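Local coordinates for UPF0045 protein MJ1052 (Methanocaldococcus jannaschii, PDB 2EKY) that is of unproven function but belongs to the UPF0045 family and probably binds thiamine or a related small molecule, at residues 31-36 with 57-62; 11-16 with 72-77. All coordinates share one frame; numbering follows the deposited sequence.

Both contacts build one two-layer unit: interaction 1 packs helix 23-35 against helix 53-68, and interaction 2 pairs strands 6-16 and 73-83 in the sheet beneath them. Along the chain the helix pair is nested inside the loop closed by the strand pair, and their centres lie about 14 Å apart. The layers meet where Phe-33 CZ packs 3.7 Å from Val-11 CG1 and Phe-60 reaches Val-11 and Ser-76. Interaction 1 is partly buried, apolar inside and water-bridged outside, with no direct hydrogen bond between its segments. Interaction 2 is mostly buried and rests on five backbone hydrogen bonds. Both touch the second subunit, which continues the sheet beyond strand 73-83.

Interaction 1 (31-36 with 57-62); sequences EVFKKY and LKAFKE
Ala-59 is the focus of the tight side of this contact, its methyl group lying between two aromatic rings of 31-36. CB sits 3.8 Å from the centroid of the Tyr-36 ring and 15° off its normal, a CH-pi contact over one face. The same methyl meets Phe-33 differently, at the ring edge near its plane, with CB 3.6 Å from Phe-33 CD1. So small a side chain lets the aromatic rings come close to the 57-62 backbone: Phe-33 CE1 is 3.6 Å from Ala-59 O. The short helix axes approach to 9.1 Å at 152°, nearly antiparallel. Toward the outside the packing gives way to polar chains. With CG anti to its own backbone N (chi1 -176°) and a bend at chi2, Glu-62 crosses Tyr-36 at about a right angle, its CB 3.3 Å from Tyr-36 OH. Its carboxylate does not meet Lys-35 directly: NZ and OE2 are 5.4 Å apart, and a water bridges them, accepting from Lys-35 NZ and donating to Glu-62 OE2. Inward, Phe-33 and Phe-60 rest on Val-11 of strand 6-16, while Phe-60 also packs on Ser-76 and Leu-78 of strand 73-83, so the pair covers one face, roughly along the strands.

Interaction 2 (11-16 with 72-77); sequences VSIIPL and DRVVSS
Two isoleucine torsions set Ile-13 against 72-77: with CG1 anti to the carbonyl carbon (chi1 -52°) and a second turn at chi2 of -65°, CD1 comes up against Ser-76, while CG2 reaches Val-74 CG1 at 3.6 Å. The fit at Ser-76 is tight, its CB only 3.4 Å from Ile-13 CD1. Ser-76 OG is hydrogen-bonded with His-64 ND1 of helix 53-68. An alanine in place of Ile-13 is likely to open a gap beside Ser-76 and deprive Val-74 CG1 of its contact with CG2. On the other face Leu-16 and Arg-73 lie side by side, Leu-16 CD2 3.5 Å from Arg-73 CD, while the guanidinium forms a salt bridge to Asp-81 of the second subunit and a hydrogen bond to Ala-20 O of the fourth. A water joins Ser-12 OG, Ser-77 OG and Val-75 O on this face. Ser-12/Ser-77 and Ile-14/Val-75 are hydrogen-bonded pairs with two bonds each (Val-75 N to Ile-14 O is 3.0 Å, 172° at the hydrogen); Ile-13/Ser-76 and Pro-15/Val-74 are non-hydrogen-bonded, and a single bond, Leu-16 N to Arg-73 O, closes the end. This antiparallel ladder belongs to a 2-3-1-4 sheet backed by two helices, a ferredoxin-like alpha+beta sandwich.

Interaction 1 (31-36 with 57-62)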
loop_
_atom_site.group_PDB
_atom_site.type_symbol
_atom_site.label_atom_id
_atom_site.label_comp_id
_atom_site.label_asym_id
_atom_site.label_seq_id
_atom_site.Cartn_x
_atom_site.Cartn_y
_atom_site.Cartn_z
ATOM N N GLU B 31 -0.103 -20.505 3.758
ATOM C CA GLU B 31 0.408 -21.691 4.434
ATOM C C GLU B 31 1.831 -21.449 4.912
ATOM O O GLU B 31 2.250 -21.982 5.943
ATOM C CB GLU B 31 0.352 -22.907 3.505
ATOM C CG GLU B 31 -1.064 -23.433 3.294
ATOM C CD GLU B 31 -1.795 -23.655 4.608
ATOM O OE1 GLU B 31 -1.278 -24.412 5.455
ATOM O OE2 GLU B 31 -2.883 -23.070 4.799
ATOM N N VAL B 32 2.574 -20.641 4.162
ATOM C CA VAL B 32 3.936 -20.315 4.549
ATOM C C VAL B 32 3.906 -19.515 5.850
ATOM O O VAL B 32 4.618 -19.837 6.800
ATOM C CB VAL B 32 4.655 -19.486 3.464
ATOM C CG1 VAL B 32 5.938 -18.894 4.030
ATOM C CG2 VAL B 32 4.975 -20.369 2.269
ATOM N N PHE B 33 3.076 -18.479 5.905
ATOM C CA PHE B 33 2.994 -17.672 7.116
ATOM C C PHE B 33 2.641 -18.504 8.345
ATOM O O PHE B 33 3.211 -18.309 9.418
ATOM C CB PHE B 33 1.975 -16.542 6.937
ATOM C CG PHE B 33 2.416 -15.487 5.964
ATOM C CD1 PHE B 33 3.586 -14.768 6.190
ATOM C CD2 PHE B 33 1.684 -15.228 4.812
ATOM C CE1 PHE B 33 4.021 -13.807 5.281
ATOM C CE2 PHE B 33 2.112 -14.268 3.895
ATOM C CZ PHE B 33 3.281 -13.559 4.131
ATOM N N LYS B 34 1.706 -19.437 8.186
ATOM C CA LYS B 34 1.277 -20.283 9.294
ATOM C C LYS B 34 2.387 -21.180 9.829
ATOM O O LYS B 34 2.307 -21.656 10.962
ATOM C CB LYS B 34 0.085 -21.149 8.876
ATOM C CG LYS B 34 -1.198 -20.369 8.631
ATOM C CD LYS B 34 -2.338 -21.299 8.248
ATOM C CE LYS B 34 -3.602 -20.518 7.943
ATOM N NZ LYS B 34 -4.738 -21.421 7.602
ATOM N N LYS B 35 3.414 -21.413 9.019
ATOM C CA LYS B 35 4.531 -22.255 9.438
ATOM C C LYS B 35 5.459 -21.521 10.397
ATOM O O LYS B 35 6.275 -22.142 11.085
ATOM C CB LYS B 35 5.335 -22.729 8.224
ATOM C CG LYS B 35 4.584 -23.686 7.315
ATOM C CD LYS B 35 5.479 -24.194 6.185
ATOM C CE LYS B 35 5.993 -23.050 5.318
ATOM N NZ LYS B 35 6.821 -23.529 4.174
ATOM N N TYR B 36 5.336 -20.197 10.440
ATOM C CA TYR B 36 6.169 -19.396 11.322
ATOM C C TYR B 36 5.491 -19.141 12.661
ATOM O O TYR B 36 4.321 -19.469 12.854
ATOM C CB TYR B 36 6.547 -18.068 10.649
ATOM C CG TYR B 36 7.485 -18.244 9.474
ATOM C CD1 TYR B 36 7.021 -18.731 8.251
ATOM C CD2 TYR B 36 8.849 -17.983 9.604
ATOM C CE1 TYR B 36 7.896 -18.960 7.188
ATOM C CE2 TYR B 36 9.731 -18.209 8.550
ATOM C CZ TYR B 36 9.250 -18.698 7.347
ATOM O OH TYR B 36 10.123 -18.940 6.312
ATOM N N LEU B 57 9.559 -10.527 8.770
ATOM C CA LEU B 57 10.364 -10.237 7.587
ATOM C C LEU B 57 10.809 -11.540 6.919
ATOM O O LEU B 57 10.818 -11.643 5.689
ATOM C CB LEU B 57 11.575 -9.378 7.968
ATOM C CG LEU B 57 11.227 -7.912 8.261
ATOM C CD1 LEU B 57 12.352 -7.244 9.026
ATOM C CD2 LEU B 57 10.959 -7.179 6.952
ATOM N N LYS B 58 11.162 -12.539 7.727
ATOM C CA LYS B 58 11.582 -13.832 7.192
ATOM C C LYS B 58 10.412 -14.512 6.491
ATOM O O LYS B 58 10.554 -15.029 5.382
ATOM C CB LYS B 58 12.081 -14.748 8.314
ATOM C CG LYS B 58 13.286 -14.226 9.063
ATOM C CD LYS B 58 13.576 -15.097 10.276
ATOM C CE LYS B 58 14.674 -14.497 11.132
ATOM N NZ LYS B 58 14.969 -15.352 12.315
ATOM N N ALA B 59 9.258 -14.521 7.150
ATOM C CA ALA B 59 8.062 -15.141 6.588
ATOM C C ALA B 59 7.662 -14.452 5.286
ATOM O O ALA B 59 7.271 -15.110 4.316
ATOM C CB ALA B 59 6.914 -15.071 7.595
ATOM N N PHE B 60 7.770 -13.125 5.275
ATOM C CA PHE B 60 7.426 -12.330 4.101
ATOM C C PHE B 60 8.291 -12.742 2.912
ATOM O O PHE B 60 7.783 -13.030 1.823
ATOM C CB PHE B 60 7.627 -10.837 4.405
ATOM C CG PHE B 60 7.350 -9.928 3.234
ATOM C CD1 PHE B 60 6.081 -9.857 2.668
ATOM C CD2 PHE B 60 8.363 -9.138 2.701
ATOM C CE1 PHE B 60 5.826 -9.014 1.591
ATOM C CE2 PHE B 60 8.118 -8.289 1.622
ATOM C CZ PHE B 60 6.848 -8.225 1.065
ATOM N N LYS B 61 9.602 -12.778 3.120
ATOM C CA LYS B 61 10.510 -13.155 2.044
ATOM C C LYS B 61 10.223 -14.564 1.534
ATOM O O LYS B 61 10.228 -14.807 0.329
ATOM C CB LYS B 61 11.974 -13.076 2.501
ATOM C CG LYS B 61 12.951 -13.323 1.357
ATOM C CD LYS B 61 14.400 -13.472 1.808
ATOM C CE LYS B 61 15.293 -13.743 0.596
ATOM N NZ LYS B 61 16.712 -14.050 0.943
ATOM N N GLU B 62 9.969 -15.494 2.446
ATOM C CA GLU B 62 9.711 -16.868 2.030
ATOM C C GLU B 62 8.381 -17.025 1.294
ATOM O O GLU B 62 8.294 -17.789 0.332
ATOM C CB GLU B 62 9.763 -17.800 3.239
ATOM C CG GLU B 62 9.604 -19.281 2.908
ATOM C CD GLU B 62 10.614 -19.777 1.880
ATOM O OE1 GLU B 62 11.699 -19.177 1.771
ATOM O OE2 GLU B 62 10.326 -20.781 1.193
HETATM O O HOH W 1 8.178 -22.302 1.654
#

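Interaction 2 (11-16 with 72-77)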
loop_
_atom_site.group_PDB
_atom_site.type_symbol
_atom_site.label_atom_id
_atom_site.label_comp_id
_atom_site.label_asym_id
_atom_site.label_seq_id
_atom_site.Cartn_x
_atom_site.Cartn_y
_atom_site.Cartn_z
ATOM N N VAL B 11 0.138 -8.193 4.908
ATOM C CA VAL B 11 0.855 -8.576 3.707
ATOM C C VAL B 11 -0.112 -8.984 2.615
ATOM O O VAL B 11 -1.215 -9.459 2.886
ATOM C CB VAL B 11 1.780 -9.788 3.983
ATOM C CG1 VAL B 11 2.405 -10.280 2.682
ATOM C CG2 VAL B 11 2.853 -9.414 4.995
ATOM N N SER B 12 0.308 -8.779 1.375
ATOM C CA SER B 12 -0.470 -9.193 0.220
ATOM C C SER B 12 0.569 -9.635 -0.798
ATOM O O SER B 12 1.490 -8.879 -1.107
ATOM C CB SER B 12 -1.313 -8.041 -0.339
ATOM O OG SER B 12 -0.508 -7.037 -0.920
ATOM N N ILE B 13 0.446 -10.872 -1.277
ATOM C CA ILE B 13 1.370 -11.417 -2.268
ATOM C C ILE B 13 0.563 -11.555 -3.554
ATOM O O ILE B 13 -0.308 -12.418 -3.649
ATOM C CB ILE B 13 1.893 -12.821 -1.863
ATOM C CG1 ILE B 13 2.463 -12.799 -0.441
ATOM C CG2 ILE B 13 2.967 -13.278 -2.848
ATOM C CD1 ILE B 13 3.689 -11.943 -0.270
ATOM N N ILE B 14 0.846 -10.704 -4.536
ATOM C CA ILE B 14 0.112 -10.725 -5.798
ATOM C C ILE B 14 0.866 -11.412 -6.928
ATOM O O ILE B 14 1.849 -10.890 -7.435
ATOM C CB ILE B 14 -0.232 -9.295 -6.255
ATOM C CG1 ILE B 14 -1.006 -8.572 -5.153
ATOM C CG2 ILE B 14 -1.045 -9.336 -7.544
ATOM C CD1 ILE B 14 -1.272 -7.105 -5.456
ATOM N N PRO B 15 0.411 -12.602 -7.336
ATOM C CA PRO B 15 1.126 -13.266 -8.422
ATOM C C PRO B 15 0.636 -12.777 -9.780
ATOM O O PRO B 15 -0.563 -12.560 -9.978
ATOM C CB PRO B 15 0.804 -14.737 -8.190
ATOM C CG PRO B 15 -0.598 -14.679 -7.684
ATOM C CD PRO B 15 -0.565 -13.514 -6.711
ATOM N N LEU B 16 1.571 -12.568 -10.697
ATOM C CA LEU B 16 1.226 -12.161 -12.045
ATOM C C LEU B 16 1.442 -13.415 -12.879
ATOM O O LEU B 16 2.551 -13.695 -13.336
ATOM C CB LEU B 16 2.121 -11.018 -12.530
ATOM C CG LEU B 16 1.698 -9.609 -12.089
ATOM C CD1 LEU B 16 1.633 -9.530 -10.569
ATOM C CD2 LEU B 16 2.679 -8.584 -12.636
ATOM N N ASP B 72 5.897 -16.157 -13.074
ATOM C CA ASP B 72 7.058 -15.405 -13.539
ATOM C C ASP B 72 7.272 -14.045 -12.891
ATOM O O ASP B 72 8.319 -13.432 -13.076
ATOM C CB ASP B 72 7.003 -15.220 -15.057
ATOM C CG ASP B 72 7.094 -16.530 -15.812
ATOM O OD1 ASP B 72 7.969 -17.353 -15.475
ATOM O OD2 ASP B 72 6.293 -16.730 -16.751
ATOM N N ARG B 73 6.291 -13.562 -12.141
ATOM C CA ARG B 73 6.439 -12.258 -11.508
ATOM C C ARG B 73 5.521 -12.145 -10.310
ATOM O O ARG B 73 4.379 -12.615 -10.341
ATOM C CB ARG B 73 6.124 -11.145 -12.514
ATOM C CG ARG B 73 6.431 -9.723 -12.022
ATOM C CD ARG B 73 6.143 -8.709 -13.126
ATOM N NE ARG B 73 6.768 -7.409 -12.885
ATOM C CZ ARG B 73 6.798 -6.423 -13.776
ATOM N NH1 ARG B 73 6.232 -6.586 -14.970
ATOM N NH2 ARG B 73 7.409 -5.280 -13.487
ATOM N N VAL B 74 6.027 -11.522 -9.253
ATOM C CA VAL B 74 5.251 -11.341 -8.035
ATOM C C VAL B 74 5.443 -9.940 -7.463
ATOM O O VAL B 74 6.561 -9.425 -7.414
ATOM C CB VAL B 74 5.669 -12.371 -6.947
ATOM C CG1 VAL B 74 4.884 -12.132 -5.657
ATOM C CG2 VAL B 74 5.427 -13.794 -7.457
ATOM N N VAL B 75 4.343 -9.324 -7.046
ATOM C CA VAL B 75 4.401 -8.006 -6.426
ATOM C C VAL B 75 3.890 -8.249 -5.011
ATOM O O VAL B 75 2.717 -8.577 -4.815
ATOM C CB VAL B 75 3.485 -6.982 -7.147
ATOM C CG1 VAL B 75 3.560 -5.636 -6.441
ATOM C CG2 VAL B 75 3.912 -6.829 -8.607
ATOM N N SER B 76 4.773 -8.111 -4.027
ATOM C CA SER B 76 4.391 -8.357 -2.646
ATOM C C SER B 76 4.545 -7.109 -1.802
ATOM O O SER B 76 5.512 -6.371 -1.948
ATOM C CB SER B 76 5.246 -9.483 -2.070
ATOM O OG SER B 76 5.141 -10.652 -2.871
ATOM N N SER B 77 3.580 -6.887 -0.916
ATOM C CA SER B 77 3.588 -5.717 -0.053
ATOM C C SER B 77 3.566 -6.108 1.415
ATOM O O SER B 77 2.877 -7.051 1.810
ATOM C CB SER B 77 2.365 -4.840 -0.346
ATOM O OG SER B 77 2.319 -4.462 -1.713
HETATM O O HOH W 2 1.234 -6.588 -3.300
HETATM O O HOH W 3 3.731 -15.765 -14.790
#